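Local structure of race-specific elicitor A4 (Passalora fulva, 6BN0) at residues P38-E41 / V42-K46; P8-V11 / I12-C16. The protein binds fungal chitin through a CBM14-type module and triggers a hypersensitive response in tomato plants carrying the Cf-4 resistance gene. One frame throughout, in Å; residues are numbered along the deposited sequence.

Overall arrangement
Both contacts are local and lie near one end of this chitin-binding module. Contact 1 is the hairpin tip between strands 32-38 and 45-51. Contact 2 is the short helix 8-14 and its exit into the chitin site. Their centres are about 8 Å apart, and they pack on each other. Gly43 CA lies 3.6 Å from Ile12 CG1, and Gly43 O lies 3.5 Å from Val11 CB. Pro38 CG sits 3.6 Å from Lys15 O, a carbonyl oxygen that accepts a hydrogen bond from the glycan. The nearest atoms of the Pro38 side chain and a bound GlcNAc are about 4 Å apart. Contact 2 thus supplies direct sugar bonds, and Pro38 of contact 1 lies alongside.

Contact 1 (P38-E41 / V42-K46); sequences PLDE and VGNAK
The first torsions of Asp40 and Asn44 bring their polar ends together. Asp40 CG stands between its backbone N and its carbonyl carbon (chi1 56°), which turns the carboxylate in across the loop. Asn44 CG lies beside its own backbone N and anti to its carbonyl carbon (chi1 -63°), and this brings the amide up to meet the carboxylate. Asn44 ND2 donates to Asp40 OD2 at 2.9 Å. The bond is nearly straight, lies in the amide plane and uses the syn lone pair of OD2. The two flat groups are still turned 62° against each other. Asp40 OD1 accepts two backbone bonds, from opposite faces of the carboxylate. Val42 N comes from well above the plane at 3.1 Å. Asn44 N comes on the syn side, closer to the plane, also 3.1 Å from Asp40 OD1. Three N-H groups therefore grip the carboxylate and fix its rotation. The bond from Val42 N makes an Asx turn at the tip of the beta hairpin that joins strands 32-38 and 45-51 of the central antiparallel sheet. Gly43 has a positive phi in this turn, where a CB would be pressed against the Val42 carbonyl oxygen. Val42 CG2 lies 3.2 Å from Asp40 OD1, so the methyl covers part of the carboxylate. Below the turn, Leu39 N donates to Asn44 O at 2.8 Å. Pro38 and Ala45 follow as a non-hydrogen-bonded antiparallel pair, with Ala45 CB 4.1 Å from Pro38 CA. Their side chains lie on the same face of the sheet, and both touch Val11 of helix 8-14. Leu39 reaches along the other strand instead. Its CD1 lies 3.8 Å from Lys46 N and 4.1 Å from Lys46 CB, while the rest of the lysine chain leads away.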
ATOM      1  N   PRO A  38      -9.089  11.429  -6.506  1.00 32.72           N
ATOM      2  CA  PRO A  38      -9.700  12.097  -7.672  1.00 33.61           C
ATOM      3  C   PRO A  38     -11.099  12.596  -7.371  1.00 43.75           C
ATOM      4  O   PRO A  38     -11.875  11.931  -6.694  1.00 49.01           O
ATOM      5  CB  PRO A  38      -9.713  11.002  -8.763  1.00 34.18           C
ATOM      6  CG  PRO A  38      -8.558  10.104  -8.368  1.00 32.69           C
ATOM      7  CD  PRO A  38      -8.590  10.079  -6.836  1.00 29.51           C
ATOM      8  N   LEU A  39     -11.413  13.800  -7.851  1.00 47.52           N
ATOM      9  CA  LEU A  39     -12.740  14.362  -7.658  1.00 50.17           C
ATOM     10  C   LEU A  39     -13.549  14.431  -8.935  1.00 53.90           C
ATOM     11  O   LEU A  39     -14.770  14.587  -8.863  1.00 58.00           O
ATOM     12  CB  LEU A  39     -12.658  15.776  -7.051  1.00 48.37           C
ATOM     13  CG  LEU A  39     -12.125  15.797  -5.617  1.00 50.59           C
ATOM     14  CD1 LEU A  39     -11.965  17.240  -5.090  1.00 51.86           C
ATOM     15  CD2 LEU A  39     -13.013  14.953  -4.699  1.00 52.79           C
ATOM     16  N   ASP A  40     -12.908  14.304 -10.089  1.00 56.52           N
ATOM     17  CA  ASP A  40     -13.602  14.396 -11.367  1.00 60.77           C
ATOM     18  C   ASP A  40     -12.692  13.844 -12.457  1.00 57.19           C
ATOM     19  O   ASP A  40     -11.562  13.416 -12.201  1.00 61.58           O
ATOM     20  CB  ASP A  40     -14.021  15.841 -11.676  1.00 66.61           C
ATOM     21  CG  ASP A  40     -12.840  16.816 -11.664  1.00 66.42           C
ATOM     22  OD1 ASP A  40     -11.689  16.400 -11.953  1.00 58.46           O
ATOM     23  OD2 ASP A  40     -13.070  18.015 -11.390  1.00 70.62           O
ATOM     24  N   GLU A  41     -13.185  13.913 -13.691  1.00 61.24           N
ATOM     25  CA  GLU A  41     -12.501  13.370 -14.853  1.00 67.55           C
ATOM     26  C   GLU A  41     -11.379  14.264 -15.369  1.00 68.80           C
ATOM     27  O   GLU A  41     -10.598  13.816 -16.211  1.00 75.94           O
ATOM     28  CB  GLU A  41     -13.526  13.152 -15.973  1.00 73.47           C
ATOM     29  CG  GLU A  41     -13.308  11.920 -16.814  1.00 80.96           C
ATOM     30  CD  GLU A  41     -14.554  11.547 -17.625  1.00 93.59           C
ATOM     31  OE1 GLU A  41     -14.856  12.224 -18.637  1.00 95.69           O
ATOM     32  OE2 GLU A  41     -15.241  10.577 -17.241  1.00 98.07           O
ATOM     33  N   VAL A  42     -11.287  15.510 -14.903  1.00 61.96           N
ATOM     34  CA  VAL A  42     -10.392  16.491 -15.499  1.00 59.46           C
ATOM     35  C   VAL A  42      -9.144  16.710 -14.650  1.00 61.00           C
ATOM     36  O   VAL A  42      -8.386  17.649 -14.900  1.00 64.05           O
ATOM     37  CB  VAL A  42     -11.117  17.825 -15.773  1.00 59.96           C
ATOM     38  CG1 VAL A  42     -12.012  17.701 -17.007  1.00 61.65           C
ATOM     39  CG2 VAL A  42     -11.936  18.273 -14.558  1.00 58.86           C
ATOM     40  N   GLY A  43      -8.904  15.856 -13.663  1.00 50.34           N
ATOM     41  CA  GLY A  43      -7.640  15.861 -12.964  1.00 45.83           C
ATOM     42  C   GLY A  43      -7.650  16.551 -11.622  1.00 42.58           C
ATOM     43  O   GLY A  43      -6.602  16.608 -10.970  1.00 46.96           O
ATOM     44  N   ASN A  44      -8.788  17.073 -11.179  1.00 43.56           N
ATOM     45  CA  ASN A  44      -8.846  17.672  -9.855  1.00 48.67           C
ATOM     46  C   ASN A  44      -8.913  16.594  -8.793  1.00 44.14           C
ATOM     47  O   ASN A  44      -9.494  15.528  -8.998  1.00 49.88           O
ATOM     48  CB  ASN A  44     -10.033  18.618  -9.733  1.00 50.29           C
ATOM     49  CG  ASN A  44      -9.923  19.776 -10.676  1.00 56.45           C
ATOM     50  OD1 ASN A  44      -8.926  20.488 -10.673  1.00 61.52           O
ATOM     51  ND2 ASN A  44     -10.941  19.968 -11.504  1.00 49.81           N
ATOM     52  N   ALA A  45      -8.286  16.867  -7.654  1.00 40.99           N
ATOM     53  CA  ALA A  45      -8.167  15.870  -6.616  1.00 34.19           C
ATOM     54  C   ALA A  45      -8.068  16.546  -5.263  1.00 40.10           C
ATOM     55  O   ALA A  45      -7.654  17.710  -5.145  1.00 37.98           O
ATOM     56  CB  ALA A  45      -6.960  14.976  -6.842  1.00 28.98           C
ATOM     57  N   LYS A  46      -8.516  15.811  -4.257  1.00 39.29           N
ATOM     58  CA  LYS A  46      -8.441  16.259  -2.879  1.00 43.94           C
ATOM     59  C   LYS A  46      -7.165  15.695  -2.277  1.00 34.33           C
ATOM     60  O   LYS A  46      -6.950  14.475  -2.353  1.00 34.12           O
ATOM     61  CB  LYS A  46      -9.657  15.779  -2.079  1.00 47.49           C
ATOM     62  CG  LYS A  46      -9.493  15.942  -0.592  1.00 47.21           C
ATOM     63  CD  LYS A  46     -10.211  14.879   0.144  1.00 54.46           C
ATOM     64  CE  LYS A  46     -11.373  15.435   0.856  1.00 66.33           C
ATOM     65  NZ  LYS A  46     -10.890  16.103   2.095  1.00 74.13           N
TER

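Contact 2 (P8-V11 / I12-C16); sequences PQEV and IDTKC. With NAG (2-acetamido-2-deoxy-beta-D-glucopyranose), chain E; NAG (2-acetamido-2-deoxy-beta-D-glucopyranose), chain B.
Thr14 folds back onto Glu10, one turn earlier in helix 8-14, and forms an ST turn where the helix ends. Thr14 CB lies 3.6 Å from Glu10 O. With chi1 at 74°, OG1 points back along the helix and donates to Glu10 O at 2.9 Å. Thr14 N donates to the same oxygen from the opposite face of the carbonyl. Thr14 OG1 also accepts from Cys16 N at 2.9 Å, closing the ST turn. The other branch, CG2, lies near the same Glu10 O and 3.7 Å from Glu10 OE1. Glu10 OE2 accepts a hydrogen bond from Cys22 N, and Cys22 is the disulfide partner of Cys16. On another side of the helix, Gln9 NE2 donates to Asp13 OD1 at 2.8 Å. It approaches 48° out of the carboxylate plane. Lys15 leaves the helix with positive phi, and its NZ bends back to Ile12 O, 2.8 Å away in the carbonyl plane. After this exit, two successive carbonyls face neighbouring sugars of the bound chitin oligosaccharide. Lys15 O accepts from O6 of the chain B GlcNAc at 2.9 Å. Cys16 O accepts from N2 of the chain E GlcNAc at 3.0 Å, with an N-H...O angle of 173°.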
ATOM      1  N   PRO A   8      -2.441  17.385 -12.109  1.00 35.65           N
ATOM      2  CA  PRO A   8      -3.605  16.917 -12.873  1.00 37.23           C
ATOM      3  C   PRO A   8      -3.322  15.788 -13.851  1.00 37.72           C
ATOM      4  O   PRO A   8      -4.133  14.870 -13.982  1.00 36.29           O
ATOM      5  CB  PRO A   8      -4.027  18.187 -13.638  1.00 41.05           C
ATOM      6  CG  PRO A   8      -3.500  19.291 -12.857  1.00 39.31           C
ATOM      7  CD  PRO A   8      -2.258  18.837 -12.187  1.00 35.82           C
ATOM      8  N   GLN A   9      -2.212  15.861 -14.588  1.00 39.87           N
ATOM      9  CA  GLN A   9      -1.917  14.815 -15.554  1.00 44.17           C
ATOM     10  C   GLN A   9      -1.679  13.487 -14.857  1.00 38.67           C
ATOM     11  O   GLN A   9      -2.009  12.420 -15.400  1.00 39.01           O
ATOM     12  CB  GLN A   9      -0.698  15.192 -16.389  1.00 46.94           C
ATOM     13  CG  GLN A   9      -0.612  14.376 -17.666  1.00 56.56           C
ATOM     14  CD  GLN A   9      -1.847  14.586 -18.538  1.00 65.85           C
ATOM     15  OE1 GLN A   9      -2.128  15.707 -18.973  1.00 71.01           O
ATOM     16  NE2 GLN A   9      -2.602  13.513 -18.776  1.00 61.53           N
ATOM     17  N   GLU A  10      -1.045  13.528 -13.681  1.00 32.93           N
ATOM     18  CA  GLU A  10      -0.857  12.295 -12.922  1.00 35.01           C
ATOM     19  C   GLU A  10      -2.204  11.752 -12.483  1.00 35.63           C
ATOM     20  O   GLU A  10      -2.450  10.541 -12.558  1.00 36.06           O
ATOM     21  CB  GLU A  10       0.075  12.539 -11.724  1.00 34.16           C
ATOM     22  CG  GLU A  10       0.079  11.477 -10.596  1.00 39.06           C
ATOM     23  CD  GLU A  10       0.995  10.290 -10.886  1.00 54.87           C
ATOM     24  OE1 GLU A  10       1.505  10.219 -12.025  1.00 54.74           O
ATOM     25  OE2 GLU A  10       1.192   9.417  -9.994  1.00 57.60           O
ATOM     26  N   VAL A  11      -3.125  12.644 -12.114  1.00 31.41           N
ATOM     27  CA  VAL A  11      -4.445  12.188 -11.689  1.00 33.91           C
ATOM     28  C   VAL A  11      -5.205  11.578 -12.861  1.00 38.04           C
ATOM     29  O   VAL A  11      -5.785  10.493 -12.748  1.00 39.67           O
ATOM     30  CB  VAL A  11      -5.199  13.365 -11.041  1.00 33.29           C
ATOM     31  CG1 VAL A  11      -6.618  12.957 -10.600  1.00 36.72           C
ATOM     32  CG2 VAL A  11      -4.380  13.898  -9.831  1.00 28.75           C
ATOM     33  N   ILE A  12      -5.176  12.239 -14.019  1.00 34.04           N
ATOM     34  CA  ILE A  12      -5.901  11.747 -15.186  1.00 39.36           C
ATOM     35  C   ILE A  12      -5.313  10.421 -15.673  1.00 41.01           C
ATOM     36  O   ILE A  12      -6.038   9.523 -16.110  1.00 47.44           O
ATOM     37  CB  ILE A  12      -5.862  12.822 -16.301  1.00 43.53           C
ATOM     38  CG1 ILE A  12      -6.675  14.070 -15.927  1.00 43.35           C
ATOM     39  CG2 ILE A  12      -6.315  12.243 -17.639  1.00 42.20           C
ATOM     40  CD1 ILE A  12      -6.415  15.281 -16.855  1.00 39.13           C
ATOM     41  N   ASP A  13      -3.993  10.298 -15.659  1.00 39.37           N
ATOM     42  CA  ASP A  13      -3.353   9.157 -16.292  1.00 42.20           C
ATOM     43  C   ASP A  13      -3.516   7.898 -15.455  1.00 43.23           C
ATOM     44  O   ASP A  13      -3.819   6.826 -15.987  1.00 44.11           O
ATOM     45  CB  ASP A  13      -1.865   9.434 -16.511  1.00 45.13           C
ATOM     46  CG  ASP A  13      -1.589  10.349 -17.697  1.00 51.56           C
ATOM     47  OD1 ASP A  13      -2.524  10.718 -18.439  1.00 49.04           O
ATOM     48  OD2 ASP A  13      -0.401  10.681 -17.891  1.00 59.41           O
ATOM     49  N   THR A  14      -3.302   8.003 -14.140  1.00 35.51           N
ATOM     50  CA  THR A  14      -3.260   6.837 -13.273  1.00 39.81           C
ATOM     51  C   THR A  14      -4.567   6.590 -12.550  1.00 39.24           C
ATOM     52  O   THR A  14      -4.773   5.480 -12.045  1.00 40.23           O
ATOM     53  CB  THR A  14      -2.164   6.994 -12.214  1.00 35.57           C
ATOM     54  OG1 THR A  14      -2.608   7.949 -11.241  1.00 37.32           O
ATOM     55  CG2 THR A  14      -0.855   7.491 -12.835  1.00 34.81           C
ATOM     56  N   LYS A  15      -5.433   7.607 -12.486  1.00 35.11           N
ATOM     57  CA  LYS A  15      -6.653   7.605 -11.677  1.00 36.46           C
ATOM     58  C   LYS A  15      -6.331   7.331 -10.207  1.00 34.38           C
ATOM     59  O   LYS A  15      -7.216   6.928  -9.440  1.00 38.67           O
ATOM     60  CB  LYS A  15      -7.671   6.587 -12.216  1.00 40.86           C
ATOM     61  CG  LYS A  15      -7.685   6.520 -13.765  1.00 46.24           C
ATOM     62  CD  LYS A  15      -9.026   6.848 -14.316  1.00 54.23           C
ATOM     63  CE  LYS A  15      -9.025   6.958 -15.846  1.00 65.19           C
ATOM     64  NZ  LYS A  15      -8.609   8.320 -16.324  1.00 63.35           N
ATOM     65  N   CYS A  16      -5.072   7.557  -9.828  1.00 35.45           N
ATOM     66  CA  CYS A  16      -4.552   7.356  -8.469  1.00 33.52           C
ATOM     67  C   CYS A  16      -4.817   5.943  -7.946  1.00 33.39           C
ATOM     68  O   CYS A  16      -4.935   5.727  -6.731  1.00 32.92           O
ATOM     69  CB  CYS A  16      -5.112   8.414  -7.518  1.00 34.06           C
ATOM     70  SG  CYS A  16      -4.781  10.119  -8.153  1.00 36.12           S
TER
HETATM   71  C1  NAG E   2      -7.313   2.863  -4.625  1.00 28.31           C
HETATM   72  C2  NAG E   2      -6.345   3.593  -3.709  1.00 30.00           C
HETATM   73  C3  NAG E   2      -4.976   2.909  -3.728  1.00 23.73           C
HETATM   74  C4  NAG E   2      -5.106   1.403  -3.490  1.00 24.16           C
HETATM   75  C5  NAG E   2      -6.160   0.796  -4.438  1.00 24.87           C
HETATM   76  C6  NAG E   2      -6.478  -0.671  -4.166  1.00 24.86           C
HETATM   77  C7  NAG E   2      -6.759   6.008  -3.383  1.00 29.76           C
HETATM   78  C8  NAG E   2      -6.572   7.404  -3.968  1.00 29.80           C
HETATM   79  N2  NAG E   2      -6.230   5.000  -4.093  1.00 26.74           N
HETATM   80  O3  NAG E   2      -4.212   3.510  -2.677  1.00 25.67           O
HETATM   81  O4  NAG E   2      -3.857   0.803  -3.797  1.00 26.25           O
HETATM   82  O5  NAG E   2      -7.389   1.501  -4.250  1.00 29.28           O
HETATM   83  O6  NAG E   2      -6.791  -0.845  -2.790  1.00 28.70           O
HETATM   84  O7  NAG E   2      -7.361   5.818  -2.323  1.00 30.05           O
HETATM   85  C1  NAG B   1     -12.246   3.592  -6.164  1.00 60.31           C
HETATM   86  C2  NAG B   1     -11.664   2.185  -6.041  1.00 62.98           C
HETATM   87  C3  NAG B   1     -10.450   2.183  -5.102  1.00 55.79           C
HETATM   88  C4  NAG B   1      -9.462   3.280  -5.495  1.00 44.92           C
HETATM   89  C5  NAG B   1     -10.191   4.612  -5.664  1.00 48.76           C
HETATM   90  C6  NAG B   1      -9.305   5.751  -6.132  1.00 48.69           C
HETATM   91  C7  NAG B   1     -12.831   0.030  -6.072  1.00 67.48           C
HETATM   92  C8  NAG B   1     -13.935  -0.783  -5.471  1.00 63.31           C
HETATM   93  N2  NAG B   1     -12.678   1.257  -5.574  1.00 65.41           N
HETATM   94  O1  NAG B   1     -13.278   3.573  -7.091  1.00 70.99           O
HETATM   95  O3  NAG B   1      -9.820   0.901  -5.114  1.00 52.92           O
HETATM   96  O4  NAG B   1      -8.556   3.484  -4.421  1.00 34.36           O
HETATM   97  O5  NAG B   1     -11.252   4.470  -6.615  1.00 52.00           O
HETATM   98  O6  NAG B   1      -8.698   5.467  -7.386  1.00 50.89           O
HETATM   99  O7  NAG B   1     -12.110  -0.405  -6.964  1.00 71.86           O